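Long-range contacts in SxtG (PDB 6U1R), which is an amidinotransferase of the saxitoxin biosynthetic pathway, probably transferring an amidino group by way of a covalent amidino-cysteine intermediate: residues A[85-96]-A[355-366]; A[266-274]-A[318-328]. All blocks are in the same frame, centred on the assembly; numbering follows the deposited sequence.

Interaction 1 (A[85-96]-A[355-366]); sequences MIAVAHKELNEF and SFESYYPFLGSF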
loop_
_atom_site.group_PDB
_atom_site.type_symbol
_atom_site.label_atom_id
_atom_site.label_comp_id
_atom_site.label_asym_id
_atom_site.label_seq_id
_atom_site.Cartn_x
_atom_site.Cartn_y
_atom_site.Cartn_z
ATOM N N MET A 85 -9.099 -31.346 8.865
ATOM C CA MET A 85 -8.197 -30.468 9.596
ATOM C C MET A 85 -8.845 -29.117 9.874
ATOM O O MET A 85 -8.718 -28.576 10.977
ATOM C CB MET A 85 -6.890 -30.292 8.822
ATOM C CG MET A 85 -6.046 -31.544 8.768
ATOM S SD MET A 85 -4.435 -31.257 7.982
ATOM C CE MET A 85 -3.637 -30.233 9.202
ATOM N N ILE A 86 -9.532 -28.548 8.886
ATOM C CA ILE A 86 -10.241 -27.295 9.107
ATOM C C ILE A 86 -11.289 -27.462 10.210
ATOM O O ILE A 86 -11.440 -26.594 11.084
ATOM C CB ILE A 86 -10.856 -26.814 7.782
ATOM C CG1 ILE A 86 -9.722 -26.392 6.840
ATOM C CG2 ILE A 86 -11.842 -25.672 8.018
ATOM C CD1 ILE A 86 -10.148 -26.095 5.404
ATOM N N ALA A 87 -12.010 -28.585 10.200
ATOM C CA ALA A 87 -13.090 -28.783 11.164
ATOM C C ALA A 87 -12.559 -28.848 12.594
ATOM O O ALA A 87 -13.104 -28.201 13.500
ATOM C CB ALA A 87 -13.878 -30.040 10.811
ATOM N N VAL A 88 -11.481 -29.608 12.821
ATOM C CA VAL A 88 -10.945 -29.719 14.180
ATOM C C VAL A 88 -10.375 -28.382 14.638
ATOM O O VAL A 88 -10.529 -27.996 15.805
ATOM C CB VAL A 88 -9.893 -30.849 14.282
ATOM C CG1 VAL A 88 -10.512 -32.190 13.965
ATOM C CG2 VAL A 88 -8.710 -30.606 13.377
ATOM N N ALA A 89 -9.710 -27.652 13.738
ATOM C CA ALA A 89 -9.173 -26.353 14.113
ATOM C C ALA A 89 -10.287 -25.360 14.400
ATOM O O ALA A 89 -10.149 -24.508 15.282
ATOM C CB ALA A 89 -8.253 -25.801 13.017
ATOM N N HIS A 90 -11.399 -25.441 13.662
ATOM C CA HIS A 90 -12.498 -24.522 13.923
ATOM C C HIS A 90 -13.061 -24.757 15.319
ATOM O O HIS A 90 -13.424 -23.800 16.010
ATOM C CB HIS A 90 -13.578 -24.682 12.840
ATOM C CG HIS A 90 -14.558 -23.553 12.779
ATOM N ND1 HIS A 90 -14.211 -22.246 13.046
ATOM C CD2 HIS A 90 -15.879 -23.536 12.484
ATOM C CE1 HIS A 90 -15.272 -21.471 12.911
ATOM N NE2 HIS A 90 -16.301 -22.230 12.574
ATOM N N LYS A 91 -13.065 -26.019 15.775
ATOM C CA LYS A 91 -13.549 -26.324 17.121
ATOM C C LYS A 91 -12.654 -25.706 18.196
ATOM O O LYS A 91 -13.151 -25.111 19.164
ATOM C CB LYS A 91 -13.652 -27.837 17.315
ATOM C CG LYS A 91 -14.202 -28.235 18.696
ATOM C CD LYS A 91 -14.110 -29.733 18.985
ATOM C CE LYS A 91 -14.672 -30.040 20.386
ATOM N NZ LYS A 91 -14.417 -31.436 20.846
ATOM N N GLU A 92 -11.331 -25.840 18.058
ATOM C CA GLU A 92 -10.453 -25.270 19.075
ATOM C C GLU A 92 -10.461 -23.746 18.996
ATOM O O GLU A 92 -10.400 -23.058 20.022
ATOM C CB GLU A 92 -9.035 -25.835 18.931
ATOM C CG GLU A 92 -8.968 -27.340 19.195
ATOM C CD GLU A 92 -7.567 -27.878 19.353
ATOM O OE1 GLU A 92 -6.634 -27.341 18.720
ATOM O OE2 GLU A 92 -7.398 -28.856 20.126
ATOM N N LEU A 93 -10.558 -23.207 17.785
ATOM C CA LEU A 93 -10.743 -21.773 17.608
ATOM C C LEU A 93 -11.970 -21.272 18.376
ATOM O O LEU A 93 -11.916 -20.236 19.054
ATOM C CB LEU A 93 -10.859 -21.467 16.118
ATOM C CG LEU A 93 -10.924 -20.001 15.726
ATOM C CD1 LEU A 93 -9.693 -19.232 16.136
ATOM C CD2 LEU A 93 -11.104 -19.906 14.213
ATOM N N ASN A 94 -13.078 -22.005 18.301
ATOM C CA ASN A 94 -14.281 -21.582 19.014
ATOM C C ASN A 94 -14.064 -21.553 20.524
ATOM O O ASN A 94 -14.554 -20.645 21.207
ATOM C CB ASN A 94 -15.446 -22.500 18.639
ATOM C CG ASN A 94 -16.029 -22.151 17.286
ATOM O OD1 ASN A 94 -15.891 -21.020 16.832
ATOM N ND2 ASN A 94 -16.688 -23.113 16.637
ATOM N N GLU A 95 -13.339 -22.529 21.066
ATOM C CA GLU A 95 -13.069 -22.518 22.502
ATOM C C GLU A 95 -12.145 -21.357 22.884
ATOM O O GLU A 95 -12.341 -20.719 23.923
ATOM C CB GLU A 95 -12.470 -23.854 22.940
ATOM C CG GLU A 95 -12.197 -23.928 24.445
ATOM C CD GLU A 95 -13.402 -23.507 25.300
ATOM O OE1 GLU A 95 -14.542 -23.942 25.002
ATOM O OE2 GLU A 95 -13.211 -22.719 26.257
ATOM N N PHE A 96 -11.125 -21.091 22.065
ATOM C CA PHE A 96 -10.257 -19.931 22.266
ATOM C C PHE A 96 -11.073 -18.639 22.305
ATOM O O PHE A 96 -10.903 -17.803 23.198
ATOM C CB PHE A 96 -9.202 -19.919 21.143
ATOM C CG PHE A 96 -8.326 -18.696 21.103
ATOM C CD1 PHE A 96 -7.733 -18.205 22.241
ATOM C CD2 PHE A 96 -8.038 -18.087 19.889
ATOM C CE1 PHE A 96 -6.901 -17.097 22.192
ATOM C CE2 PHE A 96 -7.197 -16.972 19.824
ATOM C CZ PHE A 96 -6.619 -16.477 20.987
ATOM N N SER A 355 -6.559 -25.637 24.580
ATOM C CA SER A 355 -6.109 -26.589 23.565
ATOM C C SER A 355 -6.143 -25.925 22.191
ATOM O O SER A 355 -7.155 -25.324 21.807
ATOM C CB SER A 355 -6.984 -27.846 23.546
ATOM O OG SER A 355 -6.932 -28.531 24.785
ATOM N N PHE A 356 -5.037 -26.029 21.451
ATOM C CA PHE A 356 -4.888 -25.248 20.227
ATOM C C PHE A 356 -3.883 -25.843 19.244
ATOM O O PHE A 356 -3.566 -25.198 18.241
ATOM C CB PHE A 356 -4.488 -23.807 20.586
ATOM C CG PHE A 356 -5.018 -22.758 19.621
ATOM C CD1 PHE A 356 -6.377 -22.626 19.398
ATOM C CD2 PHE A 356 -4.160 -21.898 18.952
ATOM C CE1 PHE A 356 -6.876 -21.654 18.535
ATOM C CE2 PHE A 356 -4.647 -20.924 18.090
ATOM C CZ PHE A 356 -6.018 -20.813 17.877
ATOM N N GLU A 357 -3.383 -27.065 19.491
ATOM C CA GLU A 357 -2.426 -27.650 18.548
ATOM C C GLU A 357 -3.025 -27.921 17.174
ATOM O O GLU A 357 -2.262 -28.028 16.201
ATOM C CB GLU A 357 -1.831 -28.951 19.079
ATOM C CG GLU A 357 -0.946 -28.743 20.277
ATOM C CD GLU A 357 -0.020 -29.909 20.527
ATOM O OE1 GLU A 357 -0.395 -31.071 20.211
ATOM O OE2 GLU A 357 1.095 -29.652 21.032
ATOM N N SER A 358 -4.362 -28.018 17.064
ATOM C CA SER A 358 -4.998 -28.192 15.758
ATOM C C SER A 358 -4.855 -26.964 14.881
ATOM O O SER A 358 -5.095 -27.056 13.674
ATOM C CB SER A 358 -6.490 -28.506 15.901
ATOM O OG SER A 358 -6.671 -29.785 16.495
ATOM N N TYR A 359 -4.507 -25.822 15.463
ATOM C CA TYR A 359 -4.253 -24.615 14.696
ATOM C C TYR A 359 -2.854 -24.589 14.101
ATOM O O TYR A 359 -2.636 -23.915 13.090
ATOM C CB TYR A 359 -4.466 -23.395 15.593
ATOM C CG TYR A 359 -5.044 -22.186 14.880
ATOM C CD1 TYR A 359 -6.421 -22.054 14.697
ATOM C CD2 TYR A 359 -4.222 -21.153 14.431
ATOM C CE1 TYR A 359 -6.967 -20.944 14.062
ATOM C CE2 TYR A 359 -4.763 -20.039 13.789
ATOM C CZ TYR A 359 -6.126 -19.942 13.604
ATOM O OH TYR A 359 -6.667 -18.838 12.986
ATOM N N TYR A 360 -1.907 -25.326 14.688
ATOM C CA TYR A 360 -0.514 -25.224 14.257
ATOM C C TYR A 360 -0.301 -25.517 12.772
ATOM O O TYR A 360 0.588 -24.884 12.175
ATOM C CB TYR A 360 0.360 -26.166 15.090
ATOM C CG TYR A 360 0.499 -25.841 16.571
ATOM C CD1 TYR A 360 -0.073 -24.709 17.141
ATOM C CD2 TYR A 360 1.220 -26.686 17.397
ATOM C CE1 TYR A 360 0.073 -24.445 18.498
ATOM C CE2 TYR A 360 1.371 -26.430 18.734
ATOM C CZ TYR A 360 0.802 -25.308 19.280
ATOM O OH TYR A 360 0.944 -25.040 20.613
ATOM N N PRO A 361 -1.011 -26.460 12.138
ATOM C CA PRO A 361 -0.783 -26.692 10.695
ATOM C C PRO A 361 -1.157 -25.501 9.841
ATOM O O PRO A 361 -0.755 -25.442 8.670
ATOM C CB PRO A 361 -1.672 -27.901 10.370
ATOM C CG PRO A 361 -2.096 -28.477 11.663
ATOM C CD PRO A 361 -1.992 -27.404 12.697
ATOM N N PHE A 362 -1.925 -24.558 10.380
ATOM C CA PHE A 362 -2.237 -23.311 9.693
ATOM C C PHE A 362 -1.205 -22.228 9.976
ATOM O O PHE A 362 -1.438 -21.063 9.641
ATOM C CB PHE A 362 -3.641 -22.849 10.084
ATOM C CG PHE A 362 -4.697 -23.852 9.738
ATOM C CD1 PHE A 362 -4.980 -24.890 10.615
ATOM C CD2 PHE A 362 -5.371 -23.789 8.519
ATOM C CE1 PHE A 362 -5.937 -25.853 10.296
ATOM C CE2 PHE A 362 -6.331 -24.741 8.191
ATOM C CZ PHE A 362 -6.607 -25.779 9.066
ATOM N N LEU A 363 -0.082 -22.607 10.599
ATOM C CA LEU A 363 1.133 -21.815 10.750
ATOM C C LEU A 363 1.017 -20.728 11.813
ATOM O O LEU A 363 1.687 -19.687 11.718
ATOM C CB LEU A 363 1.534 -21.187 9.412
ATOM C CG LEU A 363 1.683 -22.186 8.250
ATOM C CD1 LEU A 363 2.327 -21.516 7.040
ATOM C CD2 LEU A 363 2.469 -23.414 8.670
ATOM N N GLY A 364 0.190 -20.956 12.825
ATOM C CA GLY A 364 0.127 -20.026 13.940
ATOM C C GLY A 364 -0.396 -20.652 15.216
ATOM O O GLY A 364 -0.965 -21.745 15.224
ATOM N N SER A 365 -0.203 -19.915 16.315
ATOM C CA SER A 365 -0.923 -20.186 17.553
ATOM C C SER A 365 -1.588 -18.877 17.982
ATOM O O SER A 365 -1.940 -18.069 17.118
ATOM C CB SER A 365 0.014 -20.763 18.622
ATOM O OG SER A 365 -0.713 -21.209 19.761
ATOM N N PHE A 366 -1.754 -18.637 19.291
ATOM C CA PHE A 366 -2.669 -17.584 19.753
ATOM C C PHE A 366 -2.252 -16.194 19.262
ATOM O O PHE A 366 -3.094 -15.390 18.840
ATOM C CB PHE A 366 -2.749 -17.573 21.284
ATOM C CG PHE A 366 -3.041 -18.917 21.882
ATOM C CD1 PHE A 366 -4.290 -19.508 21.728
ATOM C CD2 PHE A 366 -2.051 -19.606 22.586
ATOM C CE1 PHE A 366 -4.548 -20.754 22.270
ATOM C CE2 PHE A 366 -2.300 -20.829 23.125
ATOM C CZ PHE A 366 -3.543 -21.415 22.973
HETATM O O HOH W 1 -6.108 -29.173 12.164
HETATM O O HOH W 2 -4.805 -29.547 20.454
#
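The carboxylate of E92 is gripped through both oxygens. OE1 of E92 accepts the backbone N-H of S358 at 2.9 Å from S358 N, with 147° at the hydrogen. The donor comes in on the syn side, 28° out of the carboxylate plane. OE2 of E92 takes a bond from a water 2.7 Å away, which also receives a weak one from E357 N. With CG anti to the carbonyl carbon (chi1 -65°) and an extended chain beyond it, the glutamate reaches from helix 83-102 to the start of a tight turn that leads into the 3-10 segment 360-361, where Y359 N and Y360 N bond back within the loop. A second water donates to M85 O and S358 O, tying the helix to the same turn.

Apolar contacts lie along the helix before and after E92. The methyl of A89 packs 3.5 Å (CB to O) from S358 O and 3.6 Å (CB to CE1) from F362, whose ring edge receives I86 CG1 in turn. M85, bent at chi3, brings CE unusually close to P361 CB, 3.3 Å. At the other end F96, F356 and F366 cluster: F366 CD1 lies over one face of the F96 ring, toward its rim, 3.6 Å from F96 CE1. F96 and F356 meet obliquely. The F356 ring is sandwiched between F366 CD1 on one face and Y359 CB on the other.

The contact joins helix 83-102 to the loop that leads from strand 350-354 towards the predicted active-site C368. The amide and water bonds probably favour a charged E92 and help hold the turn at 356-359 against the helix, beside the aromatic cluster.

Interaction 2 (A[266-274]-A[318-328]); sequences DTTLMPLAP and WAGLNVLMLDE
The two backbones run in roughly the same direction, with CA atoms 4.9 Å apart at T267 and L321 and 6.7 Å at L272 and M325. Strands 269-273 and 324-325, edge strands of two neighbouring three-stranded sheets, meet through side chains, as between modules of the alpha/beta propeller known for the amidinotransferase family. N322, centre of an inverse gamma turn, makes the polar link. Its CG is turned anti to its own N (chi1 -160°), and ND2 then meets D266 O at 3.0 Å in a straight bond (179°) that lies in the amide plane of N322 but arrives above the carbonyl plane of D266. A weak second bond runs from ND2 to D266 OD2, which also bonds H367 ND1; OD1 of N322 receives C368 N.

T267 sets CB, with CG2 beside it, 3.5 Å from W318 O, and L321 CD2 lies 3.5 Å from T267 O. M270 folds at chi2 and chi3, laying CG against L321 O and CE 3.4 Å from V323 O. L272, in a classic beta bulge with A273, rests CD2 against both V323 CG2 (3.8 Å) and M325 SD, met from neighbouring directions. Its carbonyl oxygen, buried with no polar partner in the model, lies 3.4 Å from M325 CE.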
loop_
_atom_site.group_PDB
_atom_site.type_symbol
_atom_site.label_atom_id
_atom_site.label_comp_id
_atom_site.label_asym_id
_atom_site.label_seq_id
_atom_site.Cartn_x
_atom_site.Cartn_y
_atom_site.Cartn_z
ATOM N N ASP A 266 7.543 -14.163 16.609
ATOM C CA ASP A 266 6.734 -14.369 17.802
ATOM C C ASP A 266 6.776 -15.820 18.317
ATOM O O ASP A 266 5.896 -16.227 19.087
ATOM C CB ASP A 266 5.291 -13.847 17.593
ATOM C CG ASP A 266 4.593 -14.336 16.327
ATOM O OD1 ASP A 266 5.217 -14.938 15.439
ATOM O OD2 ASP A 266 3.351 -14.060 16.218
ATOM N N THR A 267 7.815 -16.583 17.952
ATOM C CA THR A 267 8.302 -17.698 18.760
ATOM C C THR A 267 9.756 -17.493 19.176
ATOM O O THR A 267 10.385 -18.437 19.674
ATOM C CB THR A 267 8.169 -19.051 18.037
ATOM O OG1 THR A 267 8.947 -19.068 16.843
ATOM C CG2 THR A 267 6.733 -19.352 17.698
ATOM N N THR A 268 10.287 -16.274 19.025
ATOM C CA THR A 268 11.685 -15.948 19.293
ATOM C C THR A 268 11.834 -14.921 20.402
ATOM O O THR A 268 12.615 -15.139 21.355
ATOM C CB THR A 268 12.361 -15.435 18.000
ATOM O OG1 THR A 268 12.360 -16.463 16.988
ATOM C CG2 THR A 268 13.802 -14.964 18.261
ATOM N N LEU A 269 11.090 -13.812 20.314
ATOM C CA LEU A 269 11.222 -12.669 21.220
ATOM C C LEU A 269 9.809 -12.172 21.502
ATOM O O LEU A 269 9.167 -11.618 20.600
ATOM C CB LEU A 269 12.077 -11.577 20.574
ATOM C CG LEU A 269 12.581 -10.455 21.479
ATOM C CD1 LEU A 269 13.779 -10.892 22.308
ATOM C CD2 LEU A 269 12.904 -9.227 20.656
ATOM N N MET A 270 9.333 -12.348 22.735
ATOM C CA MET A 270 7.949 -12.034 23.096
ATOM C C MET A 270 7.881 -11.155 24.344
ATOM O O MET A 270 7.968 -11.658 25.479
ATOM C CB MET A 270 7.149 -13.311 23.286
ATOM C CG MET A 270 6.895 -14.001 21.935
ATOM S SD MET A 270 5.771 -13.003 20.945
ATOM C CE MET A 270 4.184 -13.670 21.514
ATOM N N PRO A 271 7.691 -9.852 24.174
ATOM C CA PRO A 271 7.398 -8.984 25.323
ATOM C C PRO A 271 6.112 -9.432 26.001
ATOM O O PRO A 271 5.085 -9.625 25.347
ATOM C CB PRO A 271 7.249 -7.590 24.690
ATOM C CG PRO A 271 7.910 -7.709 23.337
ATOM C CD PRO A 271 7.705 -9.113 22.903
ATOM N N LEU A 272 6.162 -9.587 27.323
ATOM C CA LEU A 272 4.978 -9.993 28.078
ATOM C C LEU A 272 4.382 -8.888 28.939
ATOM O O LEU A 272 3.174 -8.883 29.147
ATOM C CB LEU A 272 5.295 -11.187 28.986
ATOM C CG LEU A 272 5.839 -12.438 28.287
ATOM C CD1 LEU A 272 6.023 -13.561 29.294
ATOM C CD2 LEU A 272 4.932 -12.876 27.150
ATOM N N ALA A 273 5.200 -7.960 29.413
ATOM C CA ALA A 273 4.806 -6.886 30.312
ATOM C C ALA A 273 5.971 -5.917 30.423
ATOM O O ALA A 273 7.097 -6.266 30.083
ATOM C CB ALA A 273 4.436 -7.424 31.706
ATOM N N PRO A 274 5.723 -4.688 30.894
ATOM C CA PRO A 274 6.843 -3.772 31.127
ATOM C C PRO A 274 7.925 -4.432 31.966
ATOM O O PRO A 274 7.649 -4.970 33.038
ATOM C CB PRO A 274 6.182 -2.580 31.837
ATOM C CG PRO A 274 4.776 -2.607 31.329
ATOM C CD PRO A 274 4.429 -4.079 31.243
ATOM N N TRP A 318 8.913 -24.808 19.165
ATOM C CA TRP A 318 8.901 -23.582 19.949
ATOM C C TRP A 318 7.578 -22.843 19.843
ATOM O O TRP A 318 7.492 -21.683 20.252
ATOM C CB TRP A 318 10.078 -22.688 19.547
ATOM C CG TRP A 318 11.358 -23.355 19.963
ATOM C CD1 TRP A 318 12.265 -23.971 19.151
ATOM C CD2 TRP A 318 11.827 -23.549 21.310
ATOM N NE1 TRP A 318 13.279 -24.505 19.900
ATOM C CE2 TRP A 318 13.030 -24.271 21.229
ATOM C CE3 TRP A 318 11.348 -23.175 22.576
ATOM C CZ2 TRP A 318 13.769 -24.615 22.355
ATOM C CZ3 TRP A 318 12.091 -23.522 23.704
ATOM C CH2 TRP A 318 13.282 -24.246 23.578
ATOM N N ALA A 319 6.536 -23.508 19.341
ATOM C CA ALA A 319 5.224 -22.878 19.251
ATOM C C ALA A 319 4.698 -22.400 20.602
ATOM O O ALA A 319 3.795 -21.551 20.632
ATOM C CB ALA A 319 4.217 -23.849 18.629
ATOM N N GLY A 320 5.227 -22.923 21.714
ATOM C CA GLY A 320 4.731 -22.555 23.029
ATOM C C GLY A 320 4.947 -21.101 23.391
ATOM O O GLY A 320 4.241 -20.583 24.271
ATOM N N LEU A 321 5.929 -20.434 22.761
ATOM C CA LEU A 321 6.180 -19.014 23.001
ATOM C C LEU A 321 5.139 -18.091 22.367
ATOM O O LEU A 321 5.112 -16.902 22.704
ATOM C CB LEU A 321 7.577 -18.619 22.486
ATOM C CG LEU A 321 8.765 -18.912 23.408
ATOM C CD1 LEU A 321 9.201 -20.357 23.303
ATOM C CD2 LEU A 321 9.916 -17.979 23.071
ATOM N N ASN A 322 4.280 -18.596 21.471
ATOM C CA ASN A 322 3.338 -17.752 20.739
ATOM C C ASN A 322 2.116 -17.439 21.603
ATOM O O ASN A 322 0.976 -17.621 21.168
ATOM C CB ASN A 322 2.940 -18.469 19.442
ATOM C CG ASN A 322 2.371 -17.549 18.388
ATOM O OD1 ASN A 322 1.231 -17.739 17.928
ATOM N ND2 ASN A 322 3.178 -16.588 17.939
ATOM N N VAL A 323 2.354 -16.934 22.816
ATOM C CA VAL A 323 1.297 -16.634 23.782
ATOM C C VAL A 323 0.617 -15.307 23.466
ATOM O O VAL A 323 1.120 -14.500 22.674
ATOM C CB VAL A 323 1.868 -16.608 25.213
ATOM C CG1 VAL A 323 2.343 -18.006 25.630
ATOM C CG2 VAL A 323 3.002 -15.575 25.318
ATOM N N LEU A 324 -0.534 -15.071 24.098
ATOM C CA LEU A 324 -1.304 -13.835 23.937
ATOM C C LEU A 324 -1.601 -13.286 25.326
ATOM O O LEU A 324 -2.185 -13.990 26.153
ATOM C CB LEU A 324 -2.614 -14.064 23.167
ATOM C CG LEU A 324 -3.534 -12.835 23.038
ATOM C CD1 LEU A 324 -2.882 -11.793 22.159
ATOM C CD2 LEU A 324 -4.933 -13.186 22.517
ATOM N N MET A 325 -1.209 -12.035 25.566
ATOM C CA MET A 325 -1.465 -11.348 26.828
ATOM C C MET A 325 -2.816 -10.643 26.770
ATOM O O MET A 325 -3.066 -9.862 25.849
ATOM C CB MET A 325 -0.384 -10.307 27.122
ATOM C CG MET A 325 1.063 -10.816 27.154
ATOM S SD MET A 325 1.329 -12.121 28.321
ATOM C CE MET A 325 0.948 -11.301 29.870
ATOM N N LEU A 326 -3.649 -10.871 27.785
ATOM C CA LEU A 326 -4.888 -10.121 27.949
ATOM C C LEU A 326 -4.705 -8.856 28.773
ATOM O O LEU A 326 -5.530 -7.935 28.674
ATOM C CB LEU A 326 -5.947 -11.011 28.605
ATOM C CG LEU A 326 -6.147 -12.388 27.973
ATOM C CD1 LEU A 326 -7.302 -13.133 28.628
ATOM C CD2 LEU A 326 -6.342 -12.281 26.457
ATOM N N ASP A 327 -3.675 -8.824 29.609
ATOM C CA ASP A 327 -3.179 -7.637 30.302
ATOM C C ASP A 327 -1.770 -8.009 30.752
ATOM O O ASP A 327 -1.196 -8.970 30.234
ATOM C CB ASP A 327 -4.118 -7.200 31.441
ATOM C CG ASP A 327 -4.401 -8.297 32.446
ATOM O OD1 ASP A 327 -3.535 -9.172 32.669
ATOM O OD2 ASP A 327 -5.517 -8.272 33.021
ATOM N N GLU A 328 -1.214 -7.271 31.716
ATOM C CA GLU A 328 0.154 -7.552 32.141
ATOM C C GLU A 328 0.300 -8.871 32.898
ATOM O O GLU A 328 1.435 -9.314 33.130
ATOM C CB GLU A 328 0.670 -6.404 33.009
ATOM C CG GLU A 328 0.732 -5.096 32.253
ATOM C CD GLU A 328 1.341 -3.960 33.044
ATOM O OE1 GLU A 328 1.897 -4.216 34.137
ATOM O OE2 GLU A 328 1.275 -2.808 32.557
#

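How the interactions relate
Interaction 2 is nested inside the chain loop closed by interaction 1, and although their centres lie 18 Å apart they touch directly. S365 N of the 355-366 loop reaches N322 OD1 at 3.1 Å, a weak hydrogen bond, and packing continues between Y360 CZ and A319 CB (3.8 Å) and between F366 CB and L324 CB (4.0 Å). Interaction 2 borders the predicted active site: the side chain of N322 is about 3 Å from that of C368, the probable amidino-cysteine, and that of D266 about 4 Å from that of H264. Interaction 1 lies farther off, nearest through Y359, about 6 Å from C368 between side chains. C368 follows 355-366 by two residues, and N322 OD1 of interaction 2 accepts its backbone N-H.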